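Local coordinates for RNA-binding protein Lsm (Halobacterium salinarum R1, PDB 6TFL) that probably binds RNA as a ring of seven Lsm subunits, and binds uridine and calcium ions, at residues A[50-54]-A[55-59]. Sequence-based numbering, arbitrary orientation.
Sequences TIIRG and DNVVT. With URI (uridine), chain Q; URI (uridine), chain B.
The 3-10 turn of the Sm2 motif, which links strand 49-52 to strand 57-61, brings Arg53 and Asp55 together at the uridine pocket. The long, extended Arg53 chain carries its guanidinium flat against one uracil, whose C2 sits 3.6 Å from Arg53 CZ. At the guanidinium edge NH2 forms a salt bridge to Asp55 OD2 at 3.0 Å, weak as a hydrogen bond, with the carboxylate plane turned 72° away. Asp55 also offers its backbone N to O2 of the same uracil in a weak bond of 3.3 Å, and its OD1 pairs with Lys24 of a second subunit.

Within the turn, Arg53 O accepts hydrogen bonds from both N and ND2 of Asn56, each at 3.1 Å and from the same face of its carbonyl plane. Asn56 CG lies beside its own backbone N (chi1 -50°), which lets the short amide fold back onto that oxygen. Val57 N to Gly54 O, 2.8 Å, closes the turn. Gly54, lacking a side chain, lets the backbone approach the uracil, its N bonded to Asn41 OD1. Beta-branched Ile52 and Val57 suit the buried interior, crossing at about a right angle with CG2 methyls 4.1 Å apart. An Sm2 arginine laid over uracil characterises the uridine site of Sm and Lsm rings.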
loop_
_atom_site.group_PDB
_atom_site.type_symbol
_atom_site.label_atom_id
_atom_site.label_comp_id
_atom_site.label_asym_id
_atom_site.label_seq_id
_atom_site.Cartn_x
_atom_site.Cartn_y
_atom_site.Cartn_z
ATOM N N THR A 50 -11.962 20.459 7.414
ATOM C CA THR A 50 -10.792 19.745 6.912
ATOM C C THR A 50 -11.172 18.306 6.593
ATOM O O THR A 50 -11.579 17.553 7.487
ATOM C CB THR A 50 -9.655 19.774 7.930
ATOM O OG1 THR A 50 -9.371 21.133 8.277
ATOM C CG2 THR A 50 -8.404 19.123 7.356
ATOM N N ILE A 51 -11.071 17.934 5.323
ATOM C CA ILE A 51 -11.137 16.527 4.938
ATOM C C ILE A 51 -9.742 15.951 5.102
ATOM O O ILE A 51 -8.780 16.457 4.515
ATOM C CB ILE A 51 -11.639 16.354 3.498
ATOM C CG1 ILE A 51 -12.949 17.110 3.285
ATOM C CG2 ILE A 51 -11.816 14.868 3.159
ATOM C CD1 ILE A 51 -13.349 17.176 1.840
ATOM N N ILE A 52 -9.622 14.913 5.917
ATOM C CA ILE A 52 -8.348 14.248 6.158
ATOM C C ILE A 52 -8.408 12.873 5.513
ATOM O O ILE A 52 -9.306 12.075 5.815
ATOM C CB ILE A 52 -8.037 14.136 7.658
ATOM C CG1 ILE A 52 -8.011 15.521 8.311
ATOM C CG2 ILE A 52 -6.708 13.413 7.867
ATOM C CD1 ILE A 52 -7.804 15.494 9.848
ATOM N N ARG A 53 -7.452 12.582 4.639
ATOM C CA ARG A 53 -7.388 11.259 4.038
ATOM C C ARG A 53 -6.849 10.268 5.066
ATOM O O ARG A 53 -5.849 10.542 5.738
ATOM C CB ARG A 53 -6.528 11.276 2.780
ATOM C CG ARG A 53 -6.966 10.259 1.745
ATOM C CD ARG A 53 -6.003 10.233 0.565
ATOM N NE ARG A 53 -6.308 9.171 -0.395
ATOM C CZ ARG A 53 -5.560 8.082 -0.554
ATOM N NH1 ARG A 53 -5.896 7.164 -1.455
ATOM N NH2 ARG A 53 -4.469 7.914 0.186
ATOM N N GLY A 54 -7.536 9.124 5.194
ATOM C CA GLY A 54 -7.263 8.203 6.279
ATOM C C GLY A 54 -5.835 7.686 6.310
ATOM O O GLY A 54 -5.285 7.442 7.390
ATOM N N ASP A 55 -5.207 7.526 5.140
ATOM C CA ASP A 55 -3.869 6.958 5.104
ATOM C C ASP A 55 -2.856 7.776 5.903
ATOM O O ASP A 55 -1.813 7.236 6.268
ATOM C CB ASP A 55 -3.403 6.800 3.654
ATOM C CG ASP A 55 -2.953 8.122 3.023
ATOM O OD1 ASP A 55 -1.766 8.215 2.633
ATOM O OD2 ASP A 55 -3.788 9.060 2.903
ATOM N N ASN A 56 -3.136 9.049 6.191
ATOM C CA ASN A 56 -2.250 9.876 7.011
ATOM C C ASN A 56 -2.503 9.758 8.514
ATOM O O ASN A 56 -1.720 10.306 9.302
ATOM C CB ASN A 56 -2.378 11.348 6.619
ATOM C CG ASN A 56 -2.242 11.567 5.120
ATOM O OD1 ASN A 56 -1.142 11.523 4.589
ATOM N ND2 ASN A 56 -3.369 11.795 4.432
ATOM N N VAL A 57 -3.561 9.068 8.931
ATOM C CA VAL A 57 -3.976 9.074 10.329
ATOM C C VAL A 57 -3.121 8.102 11.131
ATOM O O VAL A 57 -2.860 6.970 10.697
ATOM C CB VAL A 57 -5.466 8.725 10.446
ATOM C CG1 VAL A 57 -5.874 8.634 11.916
ATOM C CG2 VAL A 57 -6.301 9.752 9.684
ATOM N N VAL A 58 -2.654 8.554 12.288
ATOM C CA VAL A 58 -2.026 7.674 13.270
ATOM C C VAL A 58 -3.065 7.320 14.326
ATOM O O VAL A 58 -3.436 6.151 14.478
ATOM C CB VAL A 58 -0.791 8.330 13.911
ATOM C CG1 VAL A 58 -0.128 7.372 14.883
ATOM C CG2 VAL A 58 0.182 8.759 12.844
ATOM N N THR A 59 -3.562 8.327 15.046
ATOM C CA THR A 59 -4.583 8.118 16.064
ATOM C C THR A 59 -5.716 9.131 15.929
ATOM O O THR A 59 -5.519 10.263 15.477
ATOM C CB THR A 59 -4.007 8.224 17.489
ATOM O OG1 THR A 59 -3.532 9.555 17.713
ATOM C CG2 THR A 59 -2.859 7.213 17.711
HETATM N N1 URI Q . -7.571 5.144 0.935
HETATM C C2 URI Q . -7.788 6.283 1.689
HETATM N N3 URI Q . -8.724 7.146 1.182
HETATM C C4 URI Q . -9.456 6.995 0.031
HETATM C C5 URI Q . -9.186 5.787 -0.694
HETATM C C6 URI Q . -8.279 4.918 -0.224
HETATM O O2 URI Q . -7.191 6.520 2.732
HETATM O O4 URI Q . -10.266 7.882 -0.262
HETATM C "C1'" URI Q . -6.582 4.215 1.501
HETATM C "C2'" URI Q . -7.197 3.089 2.319
HETATM C "C3'" URI Q . -6.047 2.088 2.339
HETATM C "C4'" URI Q . -5.455 2.239 0.937
HETATM O "O2'" URI Q . -7.628 3.532 3.588
HETATM O "O3'" URI Q . -5.086 2.488 3.315
HETATM O "O4'" URI Q . -5.849 3.569 0.474
HETATM C "C5'" URI Q . -5.913 1.187 -0.046
HETATM O "O5'" URI Q . -5.566 -0.126 0.393
HETATM N N1 URI B . -4.768 4.879 -5.854
HETATM C C2 URI B . -4.804 6.250 -6.103
HETATM N N3 URI B . -5.171 6.587 -7.386
HETATM C C4 URI B . -5.502 5.723 -8.405
HETATM C C5 URI B . -5.448 4.332 -8.073
HETATM C C6 URI B . -5.091 3.965 -6.835
HETATM O O2 URI B . -4.524 7.104 -5.268
HETATM O O4 URI B . -5.810 6.187 -9.500
HETATM C "C1'" URI B . -4.380 4.448 -4.502
HETATM C "C2'" URI B . -5.553 4.073 -3.609
HETATM C "C3'" URI B . -4.849 3.199 -2.569
HETATM C "C4'" URI B . -3.853 2.424 -3.427
HETATM O "O2'" URI B . -6.236 5.206 -3.110
HETATM O "O3'" URI B . -4.128 4.011 -1.637
HETATM O "O4'" URI B . -3.581 3.274 -4.585
HETATM C "C5'" URI B . -4.348 1.073 -3.892
HETATM O "O5'" URI B . -4.456 0.146 -2.815
#